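Local structure of transcriptional regulator, TetR family (2G7S) at residues C16-I21 with F103-L108; F29-I34 with S53-K58. The protein probably binds DNA as a dimeric transcriptional regulator of the TetR family, with a helix-turn-helix domain joined to an all-helical regulatory domain. All coordinates share one frame; numbering follows the deposited sequence.

Interaction 1 of 2, residues C16-I21 with F103-L108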
ATOM      1  N   CYS A  16      18.817  12.403   1.511  1.00 12.15           N
ATOM      2  CA  CYS A  16      17.737  13.339   1.145  1.00 11.77           C
ATOM      3  C   CYS A  16      16.689  12.653   0.271  1.00 11.56           C
ATOM      4  O   CYS A  16      15.489  12.707   0.547  1.00 13.17           O
ATOM      5  CB  CYS A  16      18.344  14.569   0.411  1.00 11.65           C
ATOM      6  SG  CYS A  16      17.084  15.631  -0.266  1.00 14.32           S
ATOM      7  N   ALA A  17      17.145  11.970  -0.775  1.00 11.24           N
ATOM      8  CA  ALA A  17      16.208  11.319  -1.683  1.00 11.34           C
ATOM      9  C   ALA A  17      15.397  10.240  -0.927  1.00 10.73           C
ATOM     10  O   ALA A  17      14.197  10.048  -1.207  1.00 12.09           O
ATOM     11  CB  ALA A  17      16.955  10.696  -2.808  1.00 11.59           C
ATOM     12  N   ARG A  18      16.023   9.567   0.011  1.00 11.44           N
ATOM     13  CA  ARG A  18      15.259   8.526   0.774  1.00 12.78           C
ATOM     14  C   ARG A  18      14.125   9.232   1.550  1.00 12.07           C
ATOM     15  O   ARG A  18      12.974   8.755   1.559  1.00 12.35           O
ATOM     16  CB  ARG A  18      16.172   7.779   1.713  1.00 13.93           C
ATOM     17  CG  ARG A  18      15.336   6.589   2.224  1.00 19.18           C
ATOM     18  CD  ARG A  18      15.814   5.647   3.198  1.00 24.34           C
ATOM     19  NE  ARG A  18      17.137   5.170   2.935  1.00 23.61           N
ATOM     20  CZ  ARG A  18      17.761   4.295   3.755  1.00 21.89           C
ATOM     21  NH1 ARG A  18      17.107   3.851   4.836  1.00 24.39           N
ATOM     22  NH2 ARG A  18      19.026   3.929   3.495  1.00 19.44           N
ATOM     23  N   THR A  19      14.425  10.334   2.237  1.00 12.23           N
ATOM     24  CA  THR A  19      13.375  10.988   2.997  1.00 12.26           C
ATOM     25  C   THR A  19      12.271  11.488   2.074  1.00 12.28           C
ATOM     26  O   THR A  19      11.087  11.321   2.365  1.00 12.58           O
ATOM     27  CB  THR A  19      14.019  12.154   3.776  1.00 13.51           C
ATOM     28  OG1 THR A  19      14.990  11.589   4.653  1.00 17.24           O
ATOM     29  CG2 THR A  19      13.001  12.940   4.557  1.00 17.48           C
ATOM     30  N   LEU A  20      12.647  12.033   0.912  1.00 11.69           N
ATOM     31  CA  LEU A  20      11.621  12.552  -0.010  1.00 11.91           C
ATOM     32  C   LEU A  20      10.759  11.413  -0.586  1.00 10.69           C
ATOM     33  O   LEU A  20       9.553  11.564  -0.768  1.00 11.41           O
ATOM     34  CB  LEU A  20      12.229  13.394  -1.182  1.00 12.39           C
ATOM     35  CG  LEU A  20      13.078  14.615  -0.680  1.00 14.46           C
ATOM     36  CD1 LEU A  20      13.667  15.284  -1.904  1.00 14.10           C
ATOM     37  CD2 LEU A  20      12.150  15.572   0.114  1.00 18.07           C
ATOM     38  N   ILE A  21      11.403  10.287  -0.945  1.00 10.10           N
ATOM     39  CA  ILE A  21      10.673   9.219  -1.575  1.00  9.99           C
ATOM     40  C   ILE A  21       9.651   8.586  -0.593  1.00  8.99           C
ATOM     41  O   ILE A  21       8.566   8.102  -1.033  1.00 10.02           O
ATOM     42  CB  ILE A  21      11.629   8.202  -2.194  1.00 10.73           C
ATOM     43  CG1 ILE A  21      11.158   7.656  -3.496  1.00 14.24           C
ATOM     44  CG2 ILE A  21      12.236   7.305  -1.161  1.00 14.16           C
ATOM     45  CD1 ILE A  21      12.219   6.884  -4.303  1.00 15.31           C
ATOM     46  N   PHE A 103       7.256   4.907   6.663  1.00  9.49           N
ATOM     47  CA  PHE A 103       6.722   4.019   5.623  1.00  8.58           C
ATOM     48  C   PHE A 103       7.929   3.296   5.024  1.00  8.37           C
ATOM     49  O   PHE A 103       9.012   3.906   4.902  1.00 11.34           O
ATOM     50  CB  PHE A 103       5.976   4.809   4.543  1.00  8.77           C
ATOM     51  CG  PHE A 103       4.749   4.087   3.961  1.00  6.87           C
ATOM     52  CD1 PHE A 103       3.478   4.388   4.378  1.00  8.13           C
ATOM     53  CD2 PHE A 103       4.901   3.146   2.970  1.00  9.15           C
ATOM     54  CE1 PHE A 103       2.358   3.775   3.846  1.00  7.97           C
ATOM     55  CE2 PHE A 103       3.785   2.547   2.404  1.00  8.98           C
ATOM     56  CZ  PHE A 103       2.537   2.830   2.852  1.00  8.02           C
ATOM     57  N   CYS A 104       7.750   2.061   4.612  1.00  8.35           N
ATOM     58  CA  CYS A 104       8.802   1.311   3.936  1.00  7.53           C
ATOM     59  C   CYS A 104       8.971   1.868   2.491  1.00  7.19           C
ATOM     60  O   CYS A 104       8.001   1.987   1.749  1.00  7.54           O
ATOM     61  CB  CYS A 104       8.363  -0.146   3.918  1.00 10.10           C
ATOM     62  SG  CYS A 104       9.465  -1.159   2.825  1.00  8.57           S
ATOM     63  N   VAL A 105      10.209   2.207   2.110  1.00  7.42           N
ATOM     64  CA  VAL A 105      10.494   2.689   0.758  1.00  7.59           C
ATOM     65  C   VAL A 105       9.990   1.713  -0.276  1.00  5.90           C
ATOM     66  O   VAL A 105       9.453   2.121  -1.318  1.00  7.67           O
ATOM     67  CB  VAL A 105      12.067   2.777   0.654  1.00 10.41           C
ATOM     68  CG1 VAL A 105      12.505   2.946  -0.814  1.00 12.97           C
ATOM     69  CG2 VAL A 105      12.637   3.892   1.539  1.00 14.34           C
ATOM     70  N   CYS A 106      10.212   0.408  -0.018  1.00  7.29           N
ATOM     71  CA  CYS A 106       9.881  -0.579  -1.057  1.00  6.50           C
ATOM     72  C   CYS A 106       8.368  -0.793  -1.104  1.00  6.37           C
ATOM     73  O   CYS A 106       7.803  -0.957  -2.188  1.00  7.33           O
ATOM     74  CB  CYS A 106      10.579  -1.891  -0.828  1.00  7.64           C
ATOM     75  SG  CYS A 106      12.358  -1.696  -1.195  1.00 10.48           S
ATOM     76  N   ALA A 107       7.681  -0.783   0.051  1.00  6.98           N
ATOM     77  CA  ALA A 107       6.250  -0.942  -0.007  1.00  7.33           C
ATOM     78  C   ALA A 107       5.620   0.236  -0.784  1.00  6.85           C
ATOM     79  O   ALA A 107       4.621   0.079  -1.509  1.00  7.85           O
ATOM     80  CB  ALA A 107       5.674  -1.045   1.437  1.00  7.71           C
ATOM     81  N   LEU A 108       6.143   1.449  -0.560  1.00  6.53           N
ATOM     82  CA  LEU A 108       5.589   2.604  -1.230  1.00  6.91           C
ATOM     83  C   LEU A 108       5.832   2.477  -2.736  1.00  6.88           C
ATOM     84  O   LEU A 108       4.935   2.702  -3.555  1.00  8.26           O
ATOM     85  CB  LEU A 108       6.176   3.949  -0.615  1.00  8.69           C
ATOM     86  CG  LEU A 108       5.215   5.195  -0.709  1.00  9.98           C
ATOM     87  CD1 LEU A 108       5.728   6.326   0.172  1.00 12.81           C
ATOM     88  CD2 LEU A 108       4.856   5.700  -2.067  1.00 17.99           C
TER

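Interaction 2 of 2, residues F29-I34 with S53-K58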
ATOM      1  N   PHE A  29       9.373  13.829  -6.112  1.00 14.96           N
ATOM      2  CA  PHE A  29      10.538  14.716  -5.890  1.00 15.92           C
ATOM      3  C   PHE A  29      11.329  14.857  -7.162  1.00 16.22           C
ATOM      4  O   PHE A  29      11.240  14.016  -8.056  1.00 16.27           O
ATOM      5  CB  PHE A  29      11.409  14.218  -4.733  1.00 17.32           C
ATOM      6  CG  PHE A  29      12.181  12.997  -5.067  1.00 15.07           C
ATOM      7  CD1 PHE A  29      13.507  13.134  -5.465  1.00 15.10           C
ATOM      8  CD2 PHE A  29      11.605  11.696  -5.094  1.00 16.33           C
ATOM      9  CE1 PHE A  29      14.295  12.055  -5.844  1.00 16.07           C
ATOM     10  CE2 PHE A  29      12.392  10.629  -5.512  1.00 18.45           C
ATOM     11  CZ  PHE A  29      13.720  10.756  -5.861  1.00 18.76           C
ATOM     12  N   SER A  30      12.096  15.959  -7.220  1.00 17.01           N
ATOM     13  CA  SER A  30      12.896  16.268  -8.382  1.00 17.08           C
ATOM     14  C   SER A  30      14.337  16.515  -7.893  1.00 15.00           C
ATOM     15  O   SER A  30      14.615  16.720  -6.681  1.00 14.80           O
ATOM     16  CB  SER A  30      12.484  17.585  -9.026  1.00 19.82           C
ATOM     17  OG  SER A  30      12.528  18.633  -8.074  1.00 22.72           O
ATOM     18  N   TYR A  31      15.244  16.613  -8.856  1.00 14.76           N
ATOM     19  CA  TYR A  31      16.606  17.055  -8.483  1.00 12.38           C
ATOM     20  C   TYR A  31      16.578  18.467  -7.917  1.00 13.00           C
ATOM     21  O   TYR A  31      17.374  18.762  -7.012  1.00 14.15           O
ATOM     22  CB  TYR A  31      17.548  17.012  -9.713  1.00 14.99           C
ATOM     23  CG  TYR A  31      18.071  15.647 -10.035  1.00 14.39           C
ATOM     24  CD1 TYR A  31      17.450  14.477  -9.519  1.00 16.12           C
ATOM     25  CD2 TYR A  31      19.232  15.489 -10.800  1.00 16.20           C
ATOM     26  CE1 TYR A  31      17.959  13.223  -9.836  1.00 15.97           C
ATOM     27  CE2 TYR A  31      19.764  14.234 -11.102  1.00 15.02           C
ATOM     28  CZ  TYR A  31      19.110  13.105 -10.621  1.00 17.86           C
ATOM     29  OH  TYR A  31      19.633  11.884 -10.894  1.00 20.26           O
ATOM     30  N   ALA A  32      15.633  19.316  -8.364  1.00 13.74           N
ATOM     31  CA  ALA A  32      15.557  20.666  -7.722  1.00 14.18           C
ATOM     32  C   ALA A  32      15.292  20.595  -6.191  1.00 13.24           C
ATOM     33  O   ALA A  32      15.777  21.412  -5.367  1.00 14.88           O
ATOM     34  CB  ALA A  32      14.516  21.547  -8.379  1.00 15.45           C
ATOM     35  N   ASP A  33      14.482  19.608  -5.785  1.00 12.55           N
ATOM     36  CA  ASP A  33      14.161  19.473  -4.377  1.00 12.35           C
ATOM     37  C   ASP A  33      15.417  19.019  -3.648  1.00 13.34           C
ATOM     38  O   ASP A  33      15.694  19.484  -2.517  1.00 13.45           O
ATOM     39  CB  ASP A  33      13.081  18.363  -4.210  1.00 13.57           C
ATOM     40  CG  ASP A  33      11.715  18.765  -4.749  1.00 16.10           C
ATOM     41  OD1 ASP A  33      11.410  20.003  -4.818  1.00 18.57           O
ATOM     42  OD2 ASP A  33      10.969  17.856  -5.139  1.00 21.16           O
ATOM     43  N   ILE A  34      16.164  18.098  -4.258  1.00 10.51           N
ATOM     44  CA  ILE A  34      17.424  17.657  -3.628  1.00 10.40           C
ATOM     45  C   ILE A  34      18.395  18.854  -3.501  1.00 10.88           C
ATOM     46  O   ILE A  34      19.015  19.033  -2.445  1.00 13.48           O
ATOM     47  CB  ILE A  34      18.099  16.545  -4.452  1.00  9.92           C
ATOM     48  CG1 ILE A  34      17.193  15.279  -4.392  1.00 13.22           C
ATOM     49  CG2 ILE A  34      19.452  16.212  -3.842  1.00 11.76           C
ATOM     50  CD1 ILE A  34      17.627  14.168  -5.337  1.00 14.32           C
ATOM     51  N   SER A  53      16.862   7.146 -12.256  1.00  8.64           N
ATOM     52  CA  SER A  53      16.636   5.700 -12.017  1.00  8.76           C
ATOM     53  C   SER A  53      17.831   5.128 -11.292  1.00 10.01           C
ATOM     54  O   SER A  53      17.643   4.265 -10.406  1.00  9.45           O
ATOM     55  CB  SER A  53      16.348   4.954 -13.292  1.00 10.29           C
ATOM     56  OG  SER A  53      17.423   4.944 -14.149  1.00 11.77           O
ATOM     57  N   ASP A  54      19.056   5.526 -11.705  1.00  7.94           N
ATOM     58  CA  ASP A  54      20.190   5.002 -10.993  1.00  8.59           C
ATOM     59  C   ASP A  54      20.257   5.485  -9.525  1.00  8.91           C
ATOM     60  O   ASP A  54      20.566   4.691  -8.608  1.00  8.97           O
ATOM     61  CB  ASP A  54      21.447   5.458 -11.700  1.00 10.92           C
ATOM     62  CG  ASP A  54      22.714   4.956 -10.979  1.00 14.80           C
ATOM     63  OD1 ASP A  54      22.937   3.718 -11.040  1.00 17.90           O
ATOM     64  OD2 ASP A  54      23.421   5.802 -10.418  1.00 20.38           O
ATOM     65  N   LEU A  55      19.933   6.759  -9.298  1.00  8.17           N
ATOM     66  CA  LEU A  55      19.911   7.255  -7.925  1.00  8.84           C
ATOM     67  C   LEU A  55      18.947   6.414  -7.078  1.00  8.86           C
ATOM     68  O   LEU A  55      19.273   5.975  -5.947  1.00  8.94           O
ATOM     69  CB  LEU A  55      19.446   8.716  -8.013  1.00  9.06           C
ATOM     70  CG  LEU A  55      19.580   9.503  -6.738  1.00 15.69           C
ATOM     71  CD1 LEU A  55      19.546  11.067  -7.094  1.00 17.13           C
ATOM     72  CD2 LEU A  55      18.476   9.176  -5.892  1.00 16.76           C
ATOM     73  N   VAL A  56      17.760   6.176  -7.633  1.00  8.16           N
ATOM     74  CA  VAL A  56      16.764   5.425  -6.829  1.00  7.56           C
ATOM     75  C   VAL A  56      17.157   3.929  -6.702  1.00  7.92           C
ATOM     76  O   VAL A  56      16.943   3.342  -5.610  1.00  7.87           O
ATOM     77  CB  VAL A  56      15.374   5.637  -7.432  1.00  7.91           C
ATOM     78  CG1 VAL A  56      14.333   4.758  -6.690  1.00  9.10           C
ATOM     79  CG2 VAL A  56      15.013   7.142  -7.303  1.00  9.42           C
ATOM     80  N   CYS A  57      17.773   3.333  -7.723  1.00  7.74           N
ATOM     81  CA  CYS A  57      18.242   1.963  -7.490  1.00  7.91           C
ATOM     82  C   CYS A  57      19.263   1.931  -6.381  1.00  8.50           C
ATOM     83  O   CYS A  57      19.240   0.995  -5.566  1.00  9.56           O
ATOM     84  CB  CYS A  57      18.905   1.421  -8.758  1.00  8.98           C
ATOM     85  SG  CYS A  57      17.749   0.910 -10.039  1.00 10.31           S
ATOM     86  N   LYS A  58      20.169   2.922  -6.349  0.50  9.32           N
ATOM     87  CA  LYS A  58      21.187   2.951  -5.286  0.50  9.35           C
ATOM     88  C   LYS A  58      20.558   3.163  -3.908  0.50  8.81           C
ATOM     89  O   LYS A  58      21.051   2.641  -2.909  0.50  9.53           O
ATOM     90  CB  LYS A  58      22.200   4.054  -5.581  0.50 10.21           C
ATOM     91  CG  LYS A  58      23.044   3.661  -6.782  0.50 14.05           C
ATOM     92  CD  LYS A  58      24.105   2.659  -6.368  0.50 17.51           C
ATOM     93  CE  LYS A  58      24.820   2.085  -7.597  0.50 18.54           C
ATOM     94  NZ  LYS A  58      24.904   3.070  -8.667  0.50 15.75           N
TER

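Interaction 1 of 2, residues C16-I21 with F103-L108
Val105 lays its CG2 methyl against the aliphatic part of Arg18, 3.9 Å from Arg18 CG and 4.0 Å from Arg18 CD, so that two successive methylenes share one methyl. The two side chains cross at about a right angle. With CG2 anti to its own carbonyl carbon and CG1 anti to the backbone N (chi1 166°), Val105 presents CG2 to helix 6-24. The same methyl lies 4.4 Å from Ile21 CG2, a looser apolar approach one helical turn further on. There the CA atoms of Ile21 and Val105 come to 6.9 Å, the closest CA pair between 16-21 and 103-108. A third touch is of another kind: Leu108 CD1 meets the backbone oxygen Ile21 O at 3.6 Å, a van der Waals contact. No hydrogen bond crosses between the segments, and the summed buried area of 161 Å² comes chiefly from Val105 and Ile21. The arginine chain is extended as far as CD and then bends at chi3 (-47°); its guanidinium group finds its polar partners on helix 52-77, where NH1 forms a salt bridge with Glu66 and NH2 a hydrogen bond to Gln62. Thus the methylenes pack while the charge is paired further out. The contact joins helix 6-24, in the tetR family region, to the start of helix 105-110 in the C-terminal region. Tyr63 of helix 52-77 touches both Arg18 and Val105, helix 154-173 packs on Leu108 through Arg173, and Ser111 of the second subunit also reaches Leu108.

Interaction 2 of 2, residues F29-I34 with S53-K58
A chi1 of 72° places Phe29 CG between the backbone N and the carbonyl carbon, while Tyr31 CG lies anti to its carbonyl carbon (chi1 -80°), and both rings extend toward helix 52-77. Phe29 CZ meets Val56 CG2 at 4.1 Å, the methyl lying at the ring edge near its plane. Leu55 CD1 takes the other two contacts: it approaches the Tyr31 ring obliquely, 3.8 Å from Tyr31 CE1, and lies 3.9 Å from the phenolic oxygen Tyr31 OH. It also meets Ile34 CD1 tip to tip at 4.0 Å. One leucine methyl therefore bridges two residues on the first turn of helix 31-38. That turn is fixed by a capping box: Asp33 N donates to Ser30 OG at 3.2 Å, and Ser30 N to Asp33 OD2 at 3.0 Å, approaching it from above the carboxylate, 48° out of its plane. Lys52 adds a cation-pi contact to Phe29, and Ile13 of helix 6-24 also packs on Leu55. Ile45 of helix 42-48 touches both Tyr31 and Ile34. The contact is part of the hydrophobic core of the TetR-type DNA-binding domain, in which helices 31-38 and 42-48 would form the helix-turn-helix, backed by helix 6-24 and the start of helix 52-77.

How the interactions relate
Interactions 1 and 2 have centres about 11 Å apart and meet through helix 6-24. Ile21, which packs on Val105 in interaction 1, also reaches into interaction 2: Ile21 CG1 lies 3.8 Å from Phe29 CE2, and Ile21 CD1 is 3.8 Å from Val56 CG1. Ala17 CB lies 3.8 Å from Leu55 CD2, and Leu20 CB is 3.7 Å from Phe29 CB. Helix 6-24 is thus a partner in interaction 1 and a packing neighbour of interaction 2. Helix 52-77 serves both, through Leu55 and Val56 in interaction 2 and Tyr63 beside interaction 1, so the same helix borders both contacts.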